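Local coordinates for protein GTPase subunit of restriction endonuclease (Thermococcus gammatolerans, PDB 6P0F) that probably recognises modified DNA through an N-terminal YTH-like domain, as the GTPase subunit of an McrB-type, modification-dependent restriction endonuclease, at residues K26-N31 with C50-R55; T100-E105 with N120-M125. All coordinates share one frame; numbering follows the deposited sequence.

In the fold
Both contacts belong to the large mixed sheet of this YTH-like domain, their centres about 13 Å apart. They meet where strand 49-55 runs antiparallel to strand 123-127: Trp53 and Arg55 of contact 1 pair through their backbones with Met125 and Phe123 of contact 2. Contact 1 joins the short strand 28-29 to the other side of strand 49-55, with a single bridge, apolar side chains and a half-cystine, Cys50, at its centre. Contact 2 ties strand 91-102 to strand 123-127 over several residues. Its Ile103-Leu124 side is apolar, whereas its other side joins the Glu102-Arg122 salt bridge to the Phe123 ring. Both are partly buried, contact 1 more so (four of seven touching residues, against three of ten).

Contact 1 (K26-N31 with C50-R55); sequences KGVKRN and CYFWGR
Val28 meets Phe52 with the methyl CG2 at the edge of the ring, in its plane, 3.7 Å from CE1, and the two side chains stand at about a right angle. Chi1 of -55° puts CG1 beside the backbone N and leaves CG2 between that N and the carbonyl carbon, turned to the ring. A branched, compact side chain suits this buried spot, where Val28 also touches Phe114 and Thr23 and the Phe52 ring meets those of Trp115 and Phe126.

Cys50 lies directly across from Val28, its CB 4.2 Å from Val28 CG2. Its sulfur, in a disulfide with Cys46, passes alongside Arg30, SG 3.9 Å from Arg30 CA. The extended arginine chain leads off to Glu34 and Asp43, so only its root serves this contact.

Tyr51 points to the other face of the strand and brings CE1 to 3.4 Å from Lys26 O. One water in the plane of the ring joins the phenol OH to that same carbonyl, 2.7 Å from each. Gly27, whose positive phi just after helix 15-26 is a conformation that suits a residue without a side chain, brings its CA to 3.7 Å from Tyr51 CE1, close against the ring.

Two backbone bonds underlie this packing, Val28 N to Cys50 O (2.9 Å) and Cys50 N to Val28 O (2.8 Å). They make Val28 and Cys50 an antiparallel hydrogen-bonded pair, the single bridge by which a short, weakly bonded strand that follows helix 15-26 after the one residue Gly27 is added to the domain's mixed sheet.

Contact 2 (T100-E105 with N120-M125); sequences TVEISE and NFRFLM
Thr100 faces Met125, a selenomethionine, in a non-hydrogen-bonded pair, where the Thr100 CA approaches Leu124 O at 3.3 Å in a CA-H...O contact. Val101 follows as the hydrogen-bonded partner of Leu124: Val101 N donates to Leu124 O and Leu124 N to Val101 O (2.8 Å). Its beta-branched side chain suits an extended strand and lies beside that of Leu124, on the face opposite Thr100.

Glu102 returns to the Thr100 face and reaches along Phe123 and Arg122, all three pointing the same way. With CG anti to the backbone N (chi1 176°) and the chain extended beyond it, the methylenes run alongside the Phe123 ring, CG 3.3 Å from CE1. The carboxylate then meets Arg122: OE1 takes NH1 on its anti lone pair at 3.0 Å, a salt bridge whose flat groups are turned 44° apart. Arg122 and Phe123 both face Arg55 of the neighbouring strand, a classic beta bulge, consistent with the two side chains lying so close that Phe123 CZ sits 3.3 Å above one guanidinium face.

Ile103 is gripped twice by Arg122, its N donating to Arg122 O and its O accepting NH1 (2.9 Å) in the guanidinium plane. NH1 thus bonds both a carboxylate and a carbonyl, which fixes the rotation of the group. On its apolar side, Ile103 CG1 packs on Leu124 CD1 at 3.7 Å, apolar branches suited to the buried side that Trp115 also covers. Glu105 lays its CG over the guanidinium face opposite Phe123, 3.6 Å above the plane, while its carboxylate, almost perpendicular to that plane, adds only a nearby opposite charge.

Contact 1 (K26-N31 with C50-R55)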
ATOM      1  N   LYS A  26      -0.709  12.059  -2.444  1.00 18.36           N
ATOM      2  CA  LYS A  26      -1.587  13.151  -2.818  1.00 21.16           C
ATOM      3  C   LYS A  26      -3.042  12.713  -2.816  1.00 20.69           C
ATOM      4  O   LYS A  26      -3.873  13.313  -2.127  1.00 22.67           O
ATOM      5  CB  LYS A  26      -1.174  13.675  -4.192  1.00 20.45           C
ATOM      6  CG  LYS A  26      -1.946  14.843  -4.642  1.00 24.11           C
ATOM      7  CD  LYS A  26      -1.449  15.408  -5.995  1.00 25.46           C
ATOM      8  CE  LYS A  26      -1.420  14.366  -7.133  1.00 26.89           C
ATOM      9  NZ  LYS A  26      -2.780  13.787  -7.492  1.00 25.50           N
ATOM     10  N   GLY A  27      -3.334  11.611  -3.506  1.00 18.39           N
ATOM     11  CA  GLY A  27      -4.702  11.194  -3.710  1.00 17.71           C
ATOM     12  C   GLY A  27      -5.295  11.890  -4.916  1.00 20.60           C
ATOM     13  O   GLY A  27      -4.708  12.806  -5.507  1.00 19.55           O
ATOM     14  N   VAL A  28      -6.497  11.449  -5.285  1.00 19.60           N
ATOM     15  CA  VAL A  28      -7.158  12.025  -6.450  1.00 19.76           C
ATOM     16  C   VAL A  28      -8.561  12.484  -6.084  1.00 20.11           C
ATOM     17  O   VAL A  28      -9.243  11.896  -5.239  1.00 20.03           O
ATOM     18  CB  VAL A  28      -7.213  11.049  -7.644  1.00 21.91           C
ATOM     19  CG1 VAL A  28      -5.831  10.534  -8.019  1.00 27.31           C
ATOM     20  CG2 VAL A  28      -8.120   9.887  -7.366  1.00 26.56           C
ATOM     21  N   LYS A  29      -9.005  13.561  -6.730  1.00 20.06           N
ATOM     22  CA  LYS A  29     -10.369  14.011  -6.521  1.00 20.39           C
ATOM     23  C   LYS A  29     -11.325  12.902  -6.936  1.00 20.39           C
ATOM     24  O   LYS A  29     -11.072  12.174  -7.894  1.00 20.67           O
ATOM     25  CB  LYS A  29     -10.627  15.279  -7.330  1.00 22.25           C
ATOM     26  CG  LYS A  29      -9.876  16.485  -6.784  1.00 25.82           C
ATOM     27  CD  LYS A  29     -10.015  17.712  -7.673  1.00 33.46           C
ATOM     28  CE  LYS A  29      -8.958  18.772  -7.301  1.00 40.73           C
ATOM     29  NZ  LYS A  29      -8.969  19.965  -8.219  1.00 46.09           N
ATOM     30  N   ARG A  30     -12.420  12.769  -6.202  1.00 20.50           N
ATOM     31  CA  ARG A  30     -13.380  11.710  -6.503  1.00 19.47           C
ATOM     32  C   ARG A  30     -13.868  11.784  -7.949  1.00 20.90           C
ATOM     33  O   ARG A  30     -14.106  10.744  -8.571  1.00 21.77           O
ATOM     34  CB  ARG A  30     -14.570  11.806  -5.548  1.00 23.42           C
ATOM     35  CG  ARG A  30     -15.646  10.798  -5.832  1.00 26.30           C
ATOM     36  CD  ARG A  30     -16.820  10.918  -4.840  1.00 27.45           C
ATOM     37  NE  ARG A  30     -17.985  10.243  -5.396  1.00 28.12           N
ATOM     38  CZ  ARG A  30     -18.855   9.547  -4.686  1.00 28.26           C
ATOM     39  NH1 ARG A  30     -18.720   9.448  -3.385  1.00 26.10           N
ATOM     40  NH2 ARG A  30     -19.863   8.951  -5.289  1.00 30.88           N
ATOM     41  N   ASN A  31     -14.011  12.986  -8.509  1.00 23.51           N
ATOM     42  CA  ASN A  31     -14.494  13.066  -9.889  1.00 25.42           C
ATOM     43  C   ASN A  31     -13.552  12.428 -10.895  1.00 28.41           C
ATOM     44  O   ASN A  31     -14.004  12.076 -11.987  1.00 34.79           O
ATOM     45  CB  ASN A  31     -14.789  14.534 -10.240  1.00 29.27           C
ATOM     46  CG  ASN A  31     -15.964  15.070  -9.456  1.00 50.69           C
ATOM     47  OD1 ASN A  31     -16.708  14.312  -8.820  1.00 58.32           O
ATOM     48  ND2 ASN A  31     -16.153  16.383  -9.504  1.00 60.94           N
ATOM     49  N   CYS A  50      -9.759  10.548  -2.872  1.00 19.57           N
ATOM     50  CA  CYS A  50      -9.622   9.102  -2.850  1.00 19.39           C
ATOM     51  C   CYS A  50      -8.152   8.703  -2.826  1.00 20.55           C
ATOM     52  O   CYS A  50      -7.322   9.296  -3.515  1.00 19.39           O
ATOM     53  CB  CYS A  50     -10.270   8.447  -4.072  1.00 20.48           C
ATOM     54  SG  CYS A  50     -12.015   8.857  -4.302  1.00 23.00           S
ATOM     55  N   TYR A  51      -7.851   7.666  -2.055  1.00 16.94           N
ATOM     56  CA  TYR A  51      -6.497   7.136  -1.946  1.00 15.66           C
ATOM     57  C   TYR A  51      -6.525   5.671  -2.339  1.00 18.78           C
ATOM     58  O   TYR A  51      -7.331   4.906  -1.819  1.00 18.98           O
ATOM     59  CB  TYR A  51      -5.959   7.256  -0.520  1.00 18.10           C
ATOM     60  CG  TYR A  51      -5.879   8.679  -0.042  1.00 18.24           C
ATOM     61  CD1 TYR A  51      -4.799   9.476  -0.384  1.00 17.81           C
ATOM     62  CD2 TYR A  51      -6.888   9.226   0.719  1.00 22.18           C
ATOM     63  CE1 TYR A  51      -4.726  10.786   0.003  1.00 19.14           C
ATOM     64  CE2 TYR A  51      -6.819  10.556   1.142  1.00 22.27           C
ATOM     65  CZ  TYR A  51      -5.724  11.321   0.781  1.00 24.90           C
ATOM     66  OH  TYR A  51      -5.601  12.639   1.170  1.00 27.59           O
ATOM     67  N   PHE A  52      -5.624   5.258  -3.220  1.00 18.12           N
ATOM     68  CA  PHE A  52      -5.662   3.866  -3.640  1.00 17.97           C
ATOM     69  C   PHE A  52      -4.317   3.459  -4.233  1.00 19.41           C
ATOM     70  O   PHE A  52      -3.530   4.293  -4.680  1.00 18.11           O
ATOM     71  CB  PHE A  52      -6.814   3.615  -4.637  1.00 16.58           C
ATOM     72  CG  PHE A  52      -6.706   4.376  -5.956  1.00 16.10           C
ATOM     73  CD1 PHE A  52      -7.093   5.701  -6.042  1.00 19.57           C
ATOM     74  CD2 PHE A  52      -6.243   3.755  -7.103  1.00 21.31           C
ATOM     75  CE1 PHE A  52      -6.989   6.382  -7.254  1.00 21.40           C
ATOM     76  CE2 PHE A  52      -6.160   4.441  -8.292  1.00 21.58           C
ATOM     77  CZ  PHE A  52      -6.508   5.750  -8.353  1.00 23.18           C
ATOM     78  N   TRP A  53      -4.078   2.154  -4.208  1.00 19.02           N
ATOM     79  CA  TRP A  53      -2.877   1.538  -4.744  1.00 19.36           C
ATOM     80  C   TRP A  53      -3.317   0.344  -5.577  1.00 21.11           C
ATOM     81  O   TRP A  53      -4.449  -0.112  -5.475  1.00 22.39           O
ATOM     82  CB  TRP A  53      -1.934   1.129  -3.616  1.00 18.56           C
ATOM     83  CG  TRP A  53      -0.611   0.632  -4.122  1.00 20.04           C
ATOM     84  CD1 TRP A  53      -0.066  -0.610  -3.947  1.00 22.12           C
ATOM     85  CD2 TRP A  53       0.322   1.367  -4.932  1.00 19.24           C
ATOM     86  NE1 TRP A  53       1.142  -0.698  -4.611  1.00 22.70           N
ATOM     87  CE2 TRP A  53       1.413   0.511  -5.196  1.00 23.19           C
ATOM     88  CE3 TRP A  53       0.336   2.656  -5.453  1.00 21.68           C
ATOM     89  CZ2 TRP A  53       2.506   0.916  -5.982  1.00 22.25           C
ATOM     90  CZ3 TRP A  53       1.438   3.056  -6.207  1.00 24.85           C
ATOM     91  CH2 TRP A  53       2.510   2.188  -6.439  1.00 24.13           C
ATOM     92  N   GLY A  54      -2.463  -0.092  -6.497  1.00 21.03           N
ATOM     93  CA  GLY A  54      -2.840  -1.164  -7.390  1.00 22.46           C
ATOM     94  C   GLY A  54      -1.674  -2.118  -7.585  1.00 24.94           C
ATOM     95  O   GLY A  54      -0.509  -1.725  -7.503  1.00 22.70           O
ATOM     96  N   ARG A  55      -2.017  -3.374  -7.854  1.00 26.00           N
ATOM     97  CA  ARG A  55      -1.016  -4.422  -8.051  1.00 27.40           C
ATOM     98  C   ARG A  55      -1.437  -5.295  -9.220  1.00 28.06           C
ATOM     99  O   ARG A  55      -2.594  -5.276  -9.640  1.00 26.23           O
ATOM    100  CB  ARG A  55      -0.854  -5.297  -6.812  1.00 25.69           C
ATOM    101  CG  ARG A  55      -0.345  -4.563  -5.591  1.00 30.60           C
ATOM    102  CD  ARG A  55      -0.110  -5.518  -4.428  1.00 33.21           C
ATOM    103  NE  ARG A  55       0.924  -6.481  -4.766  1.00 37.20           N
ATOM    104  CZ  ARG A  55       0.690  -7.771  -4.939  1.00 41.28           C
ATOM    105  NH1 ARG A  55      -0.542  -8.254  -4.791  1.00 39.63           N
ATOM    106  NH2 ARG A  55       1.686  -8.575  -5.251  1.00 39.60           N
TER
HETATM  107  O   HOH W   1      -3.617  14.248   0.367  0.50 27.42           O

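Contact 2 (T100-E105 with N120-M125)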
ATOM      1  N   THR A 100     -11.499  -3.374  -1.694  1.00 23.59           N
ATOM      2  CA  THR A 100     -10.676  -3.851  -2.798  1.00 26.59           C
ATOM      3  C   THR A 100     -11.570  -3.963  -4.019  1.00 23.81           C
ATOM      4  O   THR A 100     -12.759  -4.274  -3.918  1.00 26.89           O
ATOM      5  CB  THR A 100     -10.010  -5.201  -2.516  1.00 27.64           C
ATOM      6  OG1 THR A 100     -11.017  -6.202  -2.336  1.00 27.64           O
ATOM      7  CG2 THR A 100      -9.126  -5.132  -1.288  1.00 25.59           C
ATOM      8  N   VAL A 101     -10.989  -3.684  -5.181  1.00 22.63           N
ATOM      9  CA  VAL A 101     -11.706  -3.677  -6.441  1.00 23.27           C
ATOM     10  C   VAL A 101     -10.786  -4.328  -7.453  1.00 26.15           C
ATOM     11  O   VAL A 101      -9.682  -3.833  -7.677  1.00 27.69           O
ATOM     12  CB  VAL A 101     -12.074  -2.253  -6.898  1.00 29.94           C
ATOM     13  CG1 VAL A 101     -12.755  -2.314  -8.255  1.00 32.50           C
ATOM     14  CG2 VAL A 101     -12.954  -1.561  -5.849  1.00 30.25           C
ATOM     15  N   GLU A 102     -11.225  -5.415  -8.066  1.00 26.60           N
ATOM     16  CA  GLU A 102     -10.518  -5.983  -9.201  1.00 30.61           C
ATOM     17  C   GLU A 102     -11.052  -5.341 -10.479  1.00 26.90           C
ATOM     18  O   GLU A 102     -12.237  -5.486 -10.808  1.00 31.38           O
ATOM     19  CB  GLU A 102     -10.674  -7.504  -9.245  1.00 34.91           C
ATOM     20  CG  GLU A 102     -10.030  -8.123 -10.483  1.00 45.19           C
ATOM     21  CD  GLU A 102     -10.316  -9.628 -10.634  1.00 50.83           C
ATOM     22  OE1 GLU A 102      -9.923 -10.203 -11.676  1.00 47.02           O
ATOM     23  OE2 GLU A 102     -11.021 -10.189  -9.765  1.00 47.02           O
ATOM     24  N   ILE A 103     -10.191  -4.634 -11.200  1.00 28.35           N
ATOM     25  CA  ILE A 103     -10.545  -4.105 -12.512  1.00 27.68           C
ATOM     26  C   ILE A 103     -10.304  -5.201 -13.544  1.00 30.97           C
ATOM     27  O   ILE A 103      -9.235  -5.820 -13.570  1.00 29.33           O
ATOM     28  CB  ILE A 103      -9.731  -2.846 -12.854  1.00 27.01           C
ATOM     29  CG1 ILE A 103      -9.935  -1.767 -11.779  1.00 25.67           C
ATOM     30  CG2 ILE A 103     -10.132  -2.322 -14.231  1.00 32.07           C
ATOM     31  CD1 ILE A 103     -11.347  -1.308 -11.623  1.00 27.48           C
ATOM     32  N   SER A 104     -11.283  -5.430 -14.407  1.00 30.02           N
ATOM     33  CA  SER A 104     -11.119  -6.447 -15.431  1.00 34.06           C
ATOM     34  C   SER A 104     -10.001  -6.064 -16.397  1.00 35.55           C
ATOM     35  O   SER A 104      -9.792  -4.888 -16.713  1.00 30.99           O
ATOM     36  CB  SER A 104     -12.424  -6.634 -16.193  1.00 38.13           C
ATOM     37  OG  SER A 104     -12.377  -5.935 -17.421  1.00 50.37           O
ATOM     38  N   GLU A 105      -9.293  -7.079 -16.900  1.00 33.70           N
ATOM     39  CA  GLU A 105      -8.236  -6.823 -17.874  1.00 34.64           C
ATOM     40  C   GLU A 105      -8.697  -5.934 -19.021  1.00 31.58           C
ATOM     41  O   GLU A 105      -7.888  -5.220 -19.626  1.00 36.89           O
ATOM     42  CB  GLU A 105      -7.721  -8.137 -18.471  1.00 41.56           C
ATOM     43  CG  GLU A 105      -7.298  -9.200 -17.496  1.00 41.44           C
ATOM     44  CD  GLU A 105      -6.714 -10.424 -18.210  1.00 39.06           C
ATOM     45  OE1 GLU A 105      -5.868 -11.117 -17.602  1.00 45.51           O
ATOM     46  OE2 GLU A 105      -7.098 -10.676 -19.381  1.00 45.22           O
ATOM     47  N   ASN A 120      -1.349  -2.105 -15.998  1.00 34.49           N
ATOM     48  CA  ASN A 120      -0.864  -3.357 -15.430  1.00 33.94           C
ATOM     49  C   ASN A 120      -1.414  -3.624 -14.027  1.00 39.92           C
ATOM     50  O   ASN A 120      -1.500  -4.782 -13.605  1.00 40.69           O
ATOM     51  CB  ASN A 120       0.666  -3.343 -15.342  1.00 42.69           C
ATOM     52  CG  ASN A 120       1.348  -3.384 -16.703  1.00 50.86           C
ATOM     53  OD1 ASN A 120       0.708  -3.628 -17.730  1.00 47.77           O
ATOM     54  ND2 ASN A 120       2.658  -3.138 -16.713  1.00 51.57           N
ATOM     55  N   PHE A 121      -1.771  -2.578 -13.288  1.00 30.86           N
ATOM     56  CA  PHE A 121      -1.958  -2.675 -11.838  1.00 28.24           C
ATOM     57  C   PHE A 121      -3.441  -2.686 -11.472  1.00 30.18           C
ATOM     58  O   PHE A 121      -3.951  -1.834 -10.720  1.00 29.82           O
ATOM     59  CB  PHE A 121      -1.230  -1.525 -11.148  1.00 29.20           C
ATOM     60  CG  PHE A 121       0.212  -1.399 -11.549  1.00 31.11           C
ATOM     61  CD1 PHE A 121       1.114  -2.362 -11.183  1.00 32.10           C
ATOM     62  CD2 PHE A 121       0.649  -0.337 -12.311  1.00 33.72           C
ATOM     63  CE1 PHE A 121       2.451  -2.264 -11.550  1.00 38.60           C
ATOM     64  CE2 PHE A 121       1.976  -0.238 -12.697  1.00 37.93           C
ATOM     65  CZ  PHE A 121       2.878  -1.196 -12.304  1.00 36.17           C
ATOM     66  N   ARG A 122      -4.135  -3.704 -11.969  1.00 28.45           N
ATOM     67  CA  ARG A 122      -5.586  -3.694 -11.965  1.00 25.67           C
ATOM     68  C   ARG A 122      -6.225  -4.223 -10.679  1.00 23.40           C
ATOM     69  O   ARG A 122      -7.442  -4.111 -10.528  1.00 24.81           O
ATOM     70  CB  ARG A 122      -6.108  -4.498 -13.159  1.00 31.05           C
ATOM     71  CG  ARG A 122      -5.863  -6.003 -13.057  1.00 31.37           C
ATOM     72  CD  ARG A 122      -6.172  -6.689 -14.393  1.00 33.32           C
ATOM     73  NE  ARG A 122      -6.037  -8.144 -14.276  1.00 35.54           N
ATOM     74  CZ  ARG A 122      -6.991  -8.953 -13.820  1.00 41.34           C
ATOM     75  NH1 ARG A 122      -8.170  -8.463 -13.451  1.00 38.92           N
ATOM     76  NH2 ARG A 122      -6.778 -10.262 -13.750  1.00 38.75           N
ATOM     77  N   PHE A 123      -5.459  -4.771  -9.748  1.00 23.36           N
ATOM     78  CA  PHE A 123      -6.002  -5.157  -8.445  1.00 25.01           C
ATOM     79  C   PHE A 123      -5.835  -3.978  -7.495  1.00 23.10           C
ATOM     80  O   PHE A 123      -4.737  -3.713  -6.987  1.00 24.97           O
ATOM     81  CB  PHE A 123      -5.323  -6.434  -7.953  1.00 25.92           C
ATOM     82  CG  PHE A 123      -5.702  -7.643  -8.773  1.00 31.03           C
ATOM     83  CD1 PHE A 123      -6.884  -8.332  -8.523  1.00 41.36           C
ATOM     84  CD2 PHE A 123      -4.899  -8.060  -9.818  1.00 35.74           C
ATOM     85  CE1 PHE A 123      -7.246  -9.432  -9.293  1.00 43.54           C
ATOM     86  CE2 PHE A 123      -5.261  -9.153 -10.599  1.00 39.92           C
ATOM     87  CZ  PHE A 123      -6.435  -9.836 -10.333  1.00 40.55           C
ATOM     88  N   LEU A 124      -6.940  -3.270  -7.249  1.00 24.75           N
ATOM     89  CA  LEU A 124      -6.902  -2.027  -6.501  1.00 23.47           C
ATOM     90  C   LEU A 124      -7.253  -2.238  -5.038  1.00 21.60           C
ATOM     91  O   LEU A 124      -8.135  -3.035  -4.695  1.00 25.18           O
ATOM     92  CB  LEU A 124      -7.883  -1.004  -7.094  1.00 21.15           C
ATOM     93  CG  LEU A 124      -7.849  -0.727  -8.594  1.00 22.17           C
ATOM     94  CD1 LEU A 124      -8.860   0.374  -8.922  1.00 24.76           C
ATOM     95  CD2 LEU A 124      -6.455  -0.326  -9.019  1.00 25.34           C
HETATM   96  N   MSE A 125      -6.617  -1.444  -4.188  1.00 19.78           N
HETATM   97  CA  MSE A 125      -6.970  -1.380  -2.765  1.00 20.35           C
HETATM   98  C   MSE A 125      -7.223   0.095  -2.441  1.00 22.99           C
HETATM   99  O   MSE A 125      -6.379   0.944  -2.750  1.00 20.98           O
HETATM  100  CB  MSE A 125      -5.869  -1.949  -1.879  1.00 22.25           C
HETATM  101  CG  MSE A 125      -4.565  -1.167  -1.962  1.00 24.44           C
HETATM  102 SE   MSE A 125      -3.086  -2.223  -1.179  1.00 32.09          SE
HETATM  103  CE  MSE A 125      -3.329  -3.675  -2.325  1.00 26.12           C
TER